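Local coordinates for protein putative metalloprotease II (Bacteroides fragilis, PDB 4ON1) that probably acts as a secreted zinc-dependent endopeptidase of the fragilysin type, with a zinc ion bound at its active site, at residues 164-174 with 352-360; 35-45 with 55-63. All blocks are in the same frame, centred on the assembly; numbering follows the deposited sequence.

How the contacts relate
Contact 1 (164-174 with 352-360) lies at the surface beside the zinc site and brings together two irregular segments far apart in sequence. Contact 2 (35-45 with 55-63) is local: it pairs the two strands of one hairpin of the fragilysin N-terminal domain and packs the preceding loop on them, partly buried and away from the metal. The centres of contacts 1 and 2 lie about 33 Å apart, on opposite sides of the chain's centre, and they share no secondary-structure element. In contact 2, antiparallel strand bonds run beside an aliphatic cluster. Contact 1 has one backbone bridge and a few scattered amide bonds, and the largest share of its buried area, about a quarter, comes from Tyr356.

Contact 1: 164-174 with 352-360; sequences IGNNPFKGLPI and MYTWYSPQV
Ile164, at the end of helix 160-165, sets CG2 against CB of Pro358 at 3.6 Å, the methyl reaching the ring because it stands anti to the isoleucine's own backbone N. Asn167 comes next, lying across the phenol end of Tyr356 with its amide turned 34° from the ring plane. The 2.3 Å between Asn167 ND2 and Tyr356 OH is too short to take literally, so the details of that hydrogen bond are doubtful. Pro168 places its carbonyl O at the ring edge, in plane, 3.4 Å from Tyr356 CE2. Phe298 meets the same ring edge-to-face.

A type II turn from Phe169 to Leu172 then brings the chain alongside. Lys170 stretches past Tyr356 O, its fully extended chain carrying CE to Pro358 CD. Gly171, with phi at 100° in the third position of the turn, donates N to a lone pair of Tyr356 O at 3.0 Å, while its own carbonyl O approaches Trp355 CD1 to 2.9 Å. Leu172 O receives only a weak bond from Tyr356 N. Pro173 bridges to Trp355, its N at the indole edge and its CB 3.8 Å from NE1 of that tryptophan. Finally Ile174 N donates almost straight to Thr354 O at 2.9 Å, and its CD1 rests on Tyr353 O.

Segment 352-360 begins at the methionine of what is probably the Met-turn of a metzincin, Met352 touching His334 and His338. Ile174 lies close to the zinc, and Asp176 just beyond is a zinc ligand, as in the aspartate switch of profragilysin. The Gly171 and Ile174 bonds, with the weak one between them, thus join the segments through main-chain atoms and end beside that ligand, while the Tyr356 ring and Pro358 supply much of the remaining surface contact.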
loop_
_atom_site.group_PDB
_atom_site.type_symbol
_atom_site.label_atom_id
_atom_site.label_comp_id
_atom_site.label_asym_id
_atom_site.label_seq_id
_atom_site.Cartn_x
_atom_site.Cartn_y
_atom_site.Cartn_z
ATOM N N ILE A 164 13.984 1.204 -5.684
ATOM C CA ILE A 164 13.863 2.609 -5.326
ATOM C C ILE A 164 15.144 3.363 -5.693
ATOM O O ILE A 164 15.092 4.472 -6.225
ATOM C CB ILE A 164 13.564 2.792 -3.825
ATOM C CG1 ILE A 164 12.178 2.246 -3.475
ATOM C CG2 ILE A 164 13.640 4.258 -3.435
ATOM C CD1 ILE A 164 11.848 2.376 -1.997
ATOM N N GLY A 165 16.293 2.755 -5.409
ATOM C CA GLY A 165 17.578 3.392 -5.661
ATOM C C GLY A 165 17.859 3.715 -7.120
ATOM O O GLY A 165 18.686 4.579 -7.423
ATOM N N ASN A 166 17.170 3.025 -8.023
ATOM C CA ASN A 166 17.336 3.247 -9.457
ATOM C C ASN A 166 16.336 4.256 -10.029
ATOM O O ASN A 166 16.343 4.536 -11.227
ATOM C CB ASN A 166 17.240 1.923 -10.215
ATOM C CG ASN A 166 18.528 1.122 -10.153
ATOM O OD1 ASN A 166 19.185 1.058 -9.113
ATOM N ND2 ASN A 166 18.906 0.522 -11.277
ATOM N N ASN A 167 15.465 4.781 -9.174
ATOM C CA ASN A 167 14.481 5.782 -9.588
ATOM C C ASN A 167 15.057 7.180 -9.791
ATOM O O ASN A 167 15.950 7.603 -9.056
ATOM C CB ASN A 167 13.358 5.891 -8.561
ATOM C CG ASN A 167 12.338 4.787 -8.688
ATOM O OD1 ASN A 167 12.180 4.181 -9.748
ATOM N ND2 ASN A 167 11.622 4.529 -7.597
ATOM N N PRO A 168 14.541 7.902 -10.799
ATOM C CA PRO A 168 14.939 9.291 -11.047
ATOM C C PRO A 168 14.234 10.273 -10.102
ATOM O O PRO A 168 13.511 9.846 -9.198
ATOM C CB PRO A 168 14.504 9.528 -12.502
ATOM C CG PRO A 168 14.216 8.153 -13.065
ATOM C CD PRO A 168 13.720 7.369 -11.897
ATOM N N PHE A 169 14.469 11.568 -10.316
ATOM C CA PHE A 169 13.797 12.661 -9.602
ATOM C C PHE A 169 14.055 12.687 -8.090
ATOM O O PHE A 169 13.390 13.420 -7.351
ATOM C CB PHE A 169 12.284 12.606 -9.858
ATOM C CG PHE A 169 11.916 12.572 -11.320
ATOM C CD1 PHE A 169 11.980 13.721 -12.095
ATOM C CD2 PHE A 169 11.494 11.389 -11.914
ATOM C CE1 PHE A 169 11.642 13.691 -13.440
ATOM C CE2 PHE A 169 11.151 11.350 -13.258
ATOM C CZ PHE A 169 11.225 12.503 -14.020
ATOM N N LYS A 170 15.024 11.899 -7.636
ATOM C CA LYS A 170 15.388 11.880 -6.223
ATOM C C LYS A 170 15.947 13.233 -5.780
ATOM O O LYS A 170 16.891 13.755 -6.378
ATOM C CB LYS A 170 16.398 10.768 -5.941
ATOM C CG LYS A 170 17.004 10.821 -4.549
ATOM C CD LYS A 170 18.225 9.922 -4.441
ATOM C CE LYS A 170 18.872 10.036 -3.069
ATOM N NZ LYS A 170 20.078 9.166 -2.933
ATOM N N GLY A 171 15.348 13.807 -4.742
ATOM C CA GLY A 171 15.793 15.091 -4.235
ATOM C C GLY A 171 14.909 16.215 -4.738
ATOM O O GLY A 171 14.990 17.345 -4.260
ATOM N N LEU A 172 14.084 15.905 -5.735
ATOM C CA LEU A 172 13.192 16.895 -6.326
ATOM C C LEU A 172 11.952 17.071 -5.454
ATOM O O LEU A 172 11.461 16.103 -4.867
ATOM C CB LEU A 172 12.805 16.495 -7.751
ATOM C CG LEU A 172 14.006 16.404 -8.699
ATOM C CD1 LEU A 172 13.565 16.188 -10.139
ATOM C CD2 LEU A 172 14.899 17.635 -8.575
ATOM N N PRO A 173 11.440 18.307 -5.363
ATOM C CA PRO A 173 10.320 18.527 -4.443
ATOM C C PRO A 173 9.024 17.879 -4.925
ATOM O O PRO A 173 8.646 18.000 -6.093
ATOM C CB PRO A 173 10.196 20.052 -4.398
ATOM C CG PRO A 173 10.748 20.524 -5.701
ATOM C CD PRO A 173 11.768 19.505 -6.155
ATOM N N ILE A 174 8.356 17.193 -4.002
ATOM C CA ILE A 174 7.102 16.510 -4.280
ATOM C C ILE A 174 6.012 17.581 -4.335
ATOM O O ILE A 174 5.942 18.443 -3.458
ATOM C CB ILE A 174 6.800 15.432 -3.205
ATOM C CG1 ILE A 174 7.900 14.364 -3.200
ATOM C CG2 ILE A 174 5.419 14.817 -3.402
ATOM C CD1 ILE A 174 7.700 13.274 -2.166
ATOM N N MET A 352 6.058 11.890 5.191
ATOM C CA MET A 352 5.682 13.155 4.568
ATOM C C MET A 352 6.900 14.009 4.187
ATOM O O MET A 352 6.796 15.233 4.074
ATOM C CB MET A 352 4.747 13.945 5.495
ATOM C CG MET A 352 3.501 13.176 5.929
ATOM S SD MET A 352 2.617 12.499 4.507
ATOM C CE MET A 352 2.058 14.024 3.740
ATOM N N TYR A 353 8.052 13.370 4.010
ATOM C CA TYR A 353 9.245 14.075 3.547
ATOM C C TYR A 353 8.972 14.827 2.240
ATOM O O TYR A 353 8.365 14.290 1.305
ATOM C CB TYR A 353 10.407 13.103 3.362
ATOM C CG TYR A 353 11.742 13.786 3.156
ATOM C CD1 TYR A 353 12.648 13.315 2.220
ATOM C CD2 TYR A 353 12.092 14.902 3.903
ATOM C CE1 TYR A 353 13.876 13.934 2.036
ATOM C CE2 TYR A 353 13.312 15.530 3.727
ATOM C CZ TYR A 353 14.198 15.042 2.790
ATOM O OH TYR A 353 15.410 15.664 2.613
ATOM N N THR A 354 9.429 16.074 2.205
ATOM C CA THR A 354 9.143 17.015 1.127
ATOM C C THR A 354 9.741 16.608 -0.217
ATOM O O THR A 354 9.263 17.023 -1.275
ATOM C CB THR A 354 9.668 18.412 1.498
ATOM O OG1 THR A 354 9.321 18.706 2.857
ATOM C CG2 THR A 354 9.090 19.482 0.581
ATOM N N TRP A 355 10.786 15.793 -0.170
ATOM C CA TRP A 355 11.501 15.399 -1.376
ATOM C C TRP A 355 11.515 13.883 -1.509
ATOM O O TRP A 355 11.366 13.165 -0.525
ATOM C CB TRP A 355 12.931 15.957 -1.363
ATOM C CG TRP A 355 13.007 17.465 -1.324
ATOM C CD1 TRP A 355 12.973 18.313 -2.392
ATOM C CD2 TRP A 355 13.141 18.298 -0.158
ATOM N NE1 TRP A 355 13.071 19.617 -1.969
ATOM C CE2 TRP A 355 13.175 19.636 -0.603
ATOM C CE3 TRP A 355 13.227 18.040 1.215
ATOM C CZ2 TRP A 355 13.296 20.716 0.278
ATOM C CZ3 TRP A 355 13.347 19.115 2.089
ATOM C CH2 TRP A 355 13.381 20.434 1.614
ATOM N N TYR A 356 11.675 13.400 -2.733
ATOM C CA TYR A 356 11.706 11.965 -2.998
ATOM C C TYR A 356 13.041 11.358 -2.558
ATOM O O TYR A 356 14.093 11.702 -3.094
ATOM C CB TYR A 356 11.457 11.702 -4.485
ATOM C CG TYR A 356 11.463 10.244 -4.897
ATOM C CD1 TYR A 356 10.899 9.264 -4.084
ATOM C CD2 TYR A 356 12.003 9.851 -6.121
ATOM C CE1 TYR A 356 10.890 7.928 -4.470
ATOM C CE2 TYR A 356 11.998 8.521 -6.516
ATOM C CZ TYR A 356 11.441 7.564 -5.685
ATOM O OH TYR A 356 11.432 6.239 -6.068
ATOM N N SER A 357 12.999 10.476 -1.565
ATOM C CA SER A 357 14.213 9.876 -1.016
ATOM C C SER A 357 13.944 8.419 -0.657
ATOM O O SER A 357 12.814 8.060 -0.336
ATOM C CB SER A 357 14.702 10.664 0.207
ATOM O OG SER A 357 15.374 9.824 1.128
ATOM N N PRO A 358 14.981 7.568 -0.735
ATOM C CA PRO A 358 14.860 6.141 -0.405
ATOM C C PRO A 358 14.902 5.849 1.089
ATOM O O PRO A 358 14.757 4.693 1.501
ATOM C CB PRO A 358 16.088 5.515 -1.088
ATOM C CG PRO A 358 16.673 6.600 -1.963
ATOM C CD PRO A 358 16.305 7.882 -1.291
ATOM N N GLN A 359 15.073 6.893 1.890
ATOM C CA GLN A 359 15.159 6.742 3.335
ATOM C C GLN A 359 13.771 6.821 3.976
ATOM O O GLN A 359 13.606 6.533 5.163
ATOM C CB GLN A 359 16.073 7.815 3.919
ATOM C CG GLN A 359 17.467 7.840 3.304
ATOM C CD GLN A 359 18.240 6.558 3.540
ATOM O OE1 GLN A 359 18.039 5.872 4.546
ATOM N NE2 GLN A 359 19.130 6.224 2.610
ATOM N N VAL A 360 12.784 7.225 3.186
ATOM C CA VAL A 360 11.433 7.423 3.693
ATOM C C VAL A 360 10.860 6.126 4.262
ATOM O O VAL A 360 11.016 5.058 3.670
ATOM C CB VAL A 360 10.512 7.957 2.575
ATOM C CG1 VAL A 360 9.041 7.903 2.987
ATOM C CG2 VAL A 360 10.907 9.375 2.212
#

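Contact 2: 35-45 with 55-63; sequences LSKISNTEHTI and TTSIKAIHG
His43 and Ile58 form a hydrogen-bonded pair in the antiparallel hairpin of strands 43-49 and 52-68, part of the fragilysin N-terminal domain. Each donates to the other: His43 N to Ile58 O at 2.9 Å and Ile58 N to His43 O at 3.0 Å. Ile45 and Thr56 repeat the pattern, with Ile45 N reaching Thr56 O at 2.7 Å. Between them Thr44 and Ser57 make the non-hydrogen-bonded pair.

Apolar contacts gather on the face of His43, Ile45, Thr56 and Ile58. There Ile58 CG1 sits between its backbone N and carbonyl carbon (chi1 69°), which lets CD1 meet Leu35 CD2 and Ile38 CD1, both at 3.7 Å, each side chain crossing at about a right angle. Ile45 CD1 closes the cluster from the neighbouring strand, and Phe76 and Ile84 lie around it.

Thr44 and Ser57 occupy the other face. Beside it the extended Glu42 lies along Ser57, whose OG is bonded to Asp82, and Lys59 CE passes Glu42 CB without the two charges touching.

Beyond the His43-Ile58 pair, one water links the segments: it accepts from Ala60 N at 2.7 Å and donates to Thr41 O and, weakly, to Ser39 O.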
loop_
_atom_site.group_PDB
_atom_site.type_symbol
_atom_site.label_atom_id
_atom_site.label_comp_id
_atom_site.label_asym_id
_atom_site.label_seq_id
_atom_site.Cartn_x
_atom_site.Cartn_y
_atom_site.Cartn_z
ATOM N N LEU A 35 0.006 -18.568 6.651
ATOM C CA LEU A 35 -0.722 -17.351 7.022
ATOM C C LEU A 35 -2.178 -17.584 7.421
ATOM O O LEU A 35 -2.691 -16.909 8.308
ATOM C CB LEU A 35 -0.673 -16.327 5.879
ATOM C CG LEU A 35 0.720 -15.795 5.527
ATOM C CD1 LEU A 35 0.667 -14.738 4.421
ATOM C CD2 LEU A 35 1.410 -15.240 6.756
ATOM N N SER A 36 -2.841 -18.544 6.782
ATOM C CA SER A 36 -4.250 -18.800 7.068
ATOM C C SER A 36 -4.488 -19.377 8.467
ATOM O O SER A 36 -5.626 -19.411 8.933
ATOM C CB SER A 36 -4.838 -19.750 6.024
ATOM O OG SER A 36 -4.215 -21.017 6.094
ATOM N N LYS A 37 -3.429 -19.832 9.137
ATOM C CA LYS A 37 -3.576 -20.400 10.482
ATOM C C LYS A 37 -3.316 -19.370 11.584
ATOM O O LYS A 37 -3.401 -19.684 12.774
ATOM C CB LYS A 37 -2.632 -21.591 10.674
ATOM C CG LYS A 37 -2.927 -22.786 9.779
ATOM C CD LYS A 37 -1.858 -23.868 9.937
ATOM C CE LYS A 37 -2.131 -25.050 9.013
ATOM N NZ LYS A 37 -2.424 -24.579 7.621
ATOM N N ILE A 38 -2.995 -18.144 11.183
ATOM C CA ILE A 38 -2.640 -17.092 12.134
ATOM C C ILE A 38 -3.808 -16.131 12.353
ATOM O O ILE A 38 -4.212 -15.431 11.427
ATOM C CB ILE A 38 -1.399 -16.317 11.650
ATOM C CG1 ILE A 38 -0.204 -17.272 11.543
ATOM C CG2 ILE A 38 -1.081 -15.167 12.586
ATOM C CD1 ILE A 38 0.986 -16.686 10.808
ATOM N N SER A 39 -4.348 -16.104 13.573
ATOM C CA SER A 39 -5.549 -15.315 13.857
ATOM C C SER A 39 -5.419 -14.330 15.016
ATOM O O SER A 39 -5.361 -13.121 14.804
ATOM C CB SER A 39 -6.728 -16.246 14.144
ATOM O OG SER A 39 -7.524 -16.439 12.989
ATOM N N ASN A 40 -5.369 -14.843 16.242
ATOM C CA ASN A 40 -5.387 -13.973 17.413
ATOM C C ASN A 40 -4.032 -13.862 18.080
ATOM O O ASN A 40 -3.641 -12.797 18.559
ATOM C CB ASN A 40 -6.397 -14.477 18.449
ATOM C CG ASN A 40 -7.801 -14.586 17.896
ATOM O OD1 ASN A 40 -8.501 -13.583 17.742
ATOM N ND2 ASN A 40 -8.227 -15.810 17.608
ATOM N N THR A 41 -3.320 -14.978 18.106
ATOM C CA THR A 41 -2.046 -15.058 18.796
ATOM C C THR A 41 -0.856 -14.908 17.857
ATOM O O THR A 41 -0.976 -15.049 16.642
ATOM C CB THR A 41 -1.927 -16.391 19.560
ATOM O OG1 THR A 41 -2.206 -17.479 18.669
ATOM C CG2 THR A 41 -2.922 -16.428 20.701
ATOM N N GLU A 42 0.288 -14.606 18.454
ATOM C CA GLU A 42 1.568 -14.565 17.768
ATOM C C GLU A 42 2.014 -15.972 17.354
ATOM O O GLU A 42 1.943 -16.911 18.145
ATOM C CB GLU A 42 2.604 -13.916 18.688
ATOM C CG GLU A 42 4.016 -13.828 18.150
ATOM C CD GLU A 42 5.003 -13.351 19.209
ATOM O OE1 GLU A 42 4.776 -12.272 19.795
ATOM O OE2 GLU A 42 5.994 -14.067 19.473
ATOM N N HIS A 43 2.446 -16.121 16.105
ATOM C CA HIS A 43 3.000 -17.392 15.637
ATOM C C HIS A 43 4.469 -17.190 15.317
ATOM O O HIS A 43 4.857 -16.155 14.778
ATOM C CB HIS A 43 2.261 -17.919 14.400
ATOM C CG HIS A 43 0.921 -18.519 14.697
ATOM N ND1 HIS A 43 0.547 -19.760 14.229
ATOM C CD2 HIS A 43 -0.133 -18.053 15.413
ATOM C CE1 HIS A 43 -0.678 -20.035 14.641
ATOM N NE2 HIS A 43 -1.113 -19.016 15.362
ATOM N N THR A 44 5.284 -18.187 15.624
ATOM C CA THR A 44 6.703 -18.080 15.343
ATOM C C THR A 44 7.029 -18.981 14.166
ATOM O O THR A 44 6.634 -20.150 14.128
ATOM C CB THR A 44 7.554 -18.454 16.571
ATOM O OG1 THR A 44 7.185 -17.616 17.674
ATOM C CG2 THR A 44 9.031 -18.252 16.277
ATOM N N ILE A 45 7.747 -18.418 13.202
ATOM C CA ILE A 45 8.049 -19.111 11.958
ATOM C C ILE A 45 9.548 -19.210 11.744
ATOM O O ILE A 45 10.263 -18.223 11.899
ATOM C CB ILE A 45 7.445 -18.379 10.747
ATOM C CG1 ILE A 45 5.951 -18.109 10.959
ATOM C CG2 ILE A 45 7.704 -19.165 9.459
ATOM C CD1 ILE A 45 5.385 -17.088 9.990
ATOM N N THR A 55 14.439 -17.317 12.827
ATOM C CA THR A 55 13.053 -17.287 13.275
ATOM C C THR A 55 12.507 -15.872 13.304
ATOM O O THR A 55 13.236 -14.913 13.551
ATOM C CB THR A 55 12.890 -17.883 14.680
ATOM O OG1 THR A 55 13.710 -17.151 15.600
ATOM C CG2 THR A 55 13.308 -19.336 14.683
ATOM N N THR A 56 11.212 -15.754 13.050
ATOM C CA THR A 56 10.520 -14.488 13.206
ATOM C C THR A 56 9.141 -14.788 13.762
ATOM O O THR A 56 8.665 -15.919 13.686
ATOM C CB THR A 56 10.402 -13.716 11.883
ATOM O OG1 THR A 56 9.825 -12.427 12.133
ATOM C CG2 THR A 56 9.520 -14.476 10.901
ATOM N N SER A 57 8.505 -13.786 14.348
ATOM C CA SER A 57 7.143 -13.971 14.817
ATOM C C SER A 57 6.243 -12.960 14.121
ATOM O O SER A 57 6.664 -11.842 13.858
ATOM C CB SER A 57 7.067 -13.826 16.336
ATOM O OG SER A 57 7.091 -12.464 16.710
ATOM N N ILE A 58 5.013 -13.356 13.803
ATOM C CA ILE A 58 4.046 -12.413 13.242
ATOM C C ILE A 58 2.659 -12.673 13.812
ATOM O O ILE A 58 2.397 -13.744 14.365
ATOM C CB ILE A 58 3.955 -12.481 11.695
ATOM C CG1 ILE A 58 3.320 -13.789 11.241
ATOM C CG2 ILE A 58 5.311 -12.277 11.041
ATOM C CD1 ILE A 58 3.101 -13.840 9.738
ATOM N N LYS A 59 1.779 -11.683 13.692
ATOM C CA LYS A 59 0.382 -11.892 14.035
ATOM C C LYS A 59 -0.501 -11.105 13.093
ATOM O O LYS A 59 -0.039 -10.192 12.395
ATOM C CB LYS A 59 0.083 -11.489 15.477
ATOM C CG LYS A 59 0.253 -10.021 15.749
ATOM C CD LYS A 59 -0.171 -9.676 17.174
ATOM C CE LYS A 59 0.549 -10.538 18.198
ATOM N NZ LYS A 59 0.238 -10.128 19.600
ATOM N N ALA A 60 -1.774 -11.478 13.064
ATOM C CA ALA A 60 -2.757 -10.778 12.255
ATOM C C ALA A 60 -2.936 -9.350 12.755
ATOM O O ALA A 60 -2.866 -9.095 13.955
ATOM C CB ALA A 60 -4.083 -11.519 12.281
ATOM N N ILE A 61 -3.166 -8.424 11.833
ATOM C CA ILE A 61 -3.409 -7.023 12.184
ATOM C C ILE A 61 -4.896 -6.779 12.368
ATOM O O ILE A 61 -5.697 -7.099 11.486
ATOM C CB ILE A 61 -2.884 -6.059 11.108
ATOM C CG1 ILE A 61 -1.373 -6.225 10.944
ATOM C CG2 ILE A 61 -3.226 -4.612 11.474
ATOM C CD1 ILE A 61 -0.781 -5.319 9.889
ATOM N N HIS A 62 -5.265 -6.208 13.510
ATOM C CA HIS A 62 -6.671 -5.936 13.805
ATOM C C HIS A 62 -7.003 -4.456 13.598
ATOM O O HIS A 62 -6.107 -3.618 13.546
ATOM C CB HIS A 62 -6.985 -6.365 15.240
ATOM C CG HIS A 62 -6.638 -7.793 15.524
ATOM N ND1 HIS A 62 -7.274 -8.853 14.913
ATOM C CD2 HIS A 62 -5.700 -8.336 16.337
ATOM C CE1 HIS A 62 -6.750 -9.987 15.344
ATOM N NE2 HIS A 62 -5.793 -9.702 16.210
ATOM N N GLY A 63 -8.283 -4.138 13.443
ATOM C CA GLY A 63 -8.691 -2.759 13.235
ATOM C C GLY A 63 -8.742 -2.377 11.764
ATOM O O GLY A 63 -9.057 -1.232 11.429
HETATM O O HOH W 1 -2.612 -13.186 14.937
#